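Neurotoxin (PDB 1ZB7) acts as a zinc endopeptidase, the light chain of botulinum neurotoxin type G, which enters the host cytosol and cleaves synaptobrevins, in VAMP2 at an Ala-Ala bond. Local coordinates at residues Q393-G396 with F397-S401. Sequence-based numbering, arbitrary orientation.
Sequences QNEG and FNIAS
Glu395 grips the chain that follows it twice, once with its backbone and once with its carboxylate, an example of how a side chain can span from the start of a tight turn to the residues beyond it. Its carbonyl O accepts the amide of Asn398 at 3.1 Å (O to N), closing a type II' beta turn; the donor stands 41° out of the carbonyl plane. Gly396 fills the second position of that turn with a positive phi. An inverse gamma turn centred on Asn398, with a weak Ile399 N to Phe397 O bond, follows. Further along, OE2 of Glu395 takes the Ala400 amide N at 3.0 Å in a fairly straight bond of 162°, on the syn side but tilted out of the carboxylate plane. The extended chain beyond CG carries the group that far. The other oxygen, OE1, packs against CA and CG2 of Ile399 and receives a bond from a water that in turn accepts the Ser401 amide, so both oxygens serve the first residues of the 3-10 segment. Ile399 CG1 lies 3.5 Å from Gly396 O. A second water donates to Glu395 O and is weakly held by Asn398 ND2, which also binds Gly365 O and Gln411 OE1. Phe397 packs edge-to-face with Tyr391 and with Phe221 at the end of strand 215-221, while Arg98 of helix 82-99 binds Gln393 O; the turn lies in the loop between strands 377-381 and 421-422.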
loop_
_atom_site.group_PDB
_atom_site.type_symbol
_atom_site.label_atom_id
_atom_site.label_comp_id
_atom_site.label_asym_id
_atom_site.label_seq_id
_atom_site.Cartn_x
_atom_site.Cartn_y
_atom_site.Cartn_z
ATOM N N GLN A 393 29.934 -12.239 10.079
ATOM C CA GLN A 393 29.081 -13.345 9.773
ATOM C C GLN A 393 27.979 -13.567 10.788
ATOM O O GLN A 393 26.787 -13.734 10.425
ATOM C CB GLN A 393 29.926 -14.613 9.675
ATOM C CG GLN A 393 30.571 -14.739 8.329
ATOM C CD GLN A 393 31.345 -16.072 8.141
ATOM O OE1 GLN A 393 30.967 -17.179 8.719
ATOM N NE2 GLN A 393 32.403 -15.972 7.277
ATOM N N ASN A 394 28.381 -13.585 12.060
ATOM C CA ASN A 394 27.463 -13.976 13.099
ATOM C C ASN A 394 26.521 -12.894 13.564
ATOM O O ASN A 394 25.402 -13.223 13.962
ATOM C CB ASN A 394 28.245 -14.572 14.290
ATOM C CG ASN A 394 28.755 -15.977 13.972
ATOM O OD1 ASN A 394 28.367 -16.605 12.947
ATOM N ND2 ASN A 394 29.653 -16.449 14.795
ATOM N N GLU A 395 26.966 -11.632 13.545
ATOM C CA GLU A 395 26.152 -10.492 14.047
ATOM C C GLU A 395 25.798 -9.424 13.001
ATOM O O GLU A 395 25.083 -8.490 13.318
ATOM C CB GLU A 395 26.880 -9.815 15.210
ATOM C CG GLU A 395 27.051 -10.729 16.440
ATOM C CD GLU A 395 27.561 -9.987 17.621
ATOM O OE1 GLU A 395 28.810 -9.765 17.559
ATOM O OE2 GLU A 395 26.750 -9.570 18.558
ATOM N N GLY A 396 26.310 -9.538 11.771
ATOM C CA GLY A 396 26.275 -8.423 10.789
ATOM C C GLY A 396 26.847 -7.143 11.321
ATOM O O GLY A 396 27.931 -7.144 11.862
ATOM N N PHE A 397 26.076 -6.043 11.272
ATOM C CA PHE A 397 26.520 -4.718 11.748
ATOM C C PHE A 397 26.294 -4.568 13.241
ATOM O O PHE A 397 26.894 -3.695 13.876
ATOM C CB PHE A 397 25.730 -3.552 11.069
ATOM C CG PHE A 397 25.978 -3.388 9.575
ATOM C CD1 PHE A 397 27.178 -2.902 9.104
ATOM C CD2 PHE A 397 24.969 -3.700 8.647
ATOM C CE1 PHE A 397 27.384 -2.740 7.720
ATOM C CE2 PHE A 397 25.180 -3.529 7.272
ATOM C CZ PHE A 397 26.394 -3.040 6.830
ATOM N N ASN A 398 25.440 -5.412 13.788
ATOM C CA ASN A 398 24.890 -5.215 15.129
ATOM C C ASN A 398 25.765 -5.950 16.202
ATOM O O ASN A 398 25.312 -6.839 16.906
ATOM C CB ASN A 398 23.417 -5.677 15.205
ATOM C CG ASN A 398 22.470 -4.857 14.284
ATOM O OD1 ASN A 398 22.686 -3.708 14.118
ATOM N ND2 ASN A 398 21.392 -5.473 13.758
ATOM N N ILE A 399 27.020 -5.554 16.257
ATOM C CA ILE A 399 28.085 -6.266 17.029
ATOM C C ILE A 399 28.030 -5.895 18.530
ATOM O O ILE A 399 28.160 -4.719 18.915
ATOM C CB ILE A 399 29.435 -5.900 16.454
ATOM C CG1 ILE A 399 29.475 -6.352 14.951
ATOM C CG2 ILE A 399 30.570 -6.559 17.235
ATOM C CD1 ILE A 399 30.537 -5.615 14.159
ATOM N N ALA A 400 27.688 -6.887 19.351
ATOM C CA ALA A 400 27.492 -6.619 20.821
ATOM C C ALA A 400 28.732 -6.007 21.482
ATOM O O ALA A 400 28.606 -5.087 22.349
ATOM C CB ALA A 400 27.042 -7.879 21.546
ATOM N N SER A 401 29.925 -6.409 21.034
ATOM C CA SER A 401 31.167 -5.899 21.702
ATOM C C SER A 401 31.369 -4.408 21.423
ATOM O O SER A 401 32.150 -3.708 22.151
ATOM C CB SER A 401 32.444 -6.686 21.326
ATOM O OG SER A 401 32.684 -6.663 19.924
HETATM O O HOH W 1 22.353 -8.323 12.901
HETATM O O HOH W 2 30.096 -9.083 19.867
#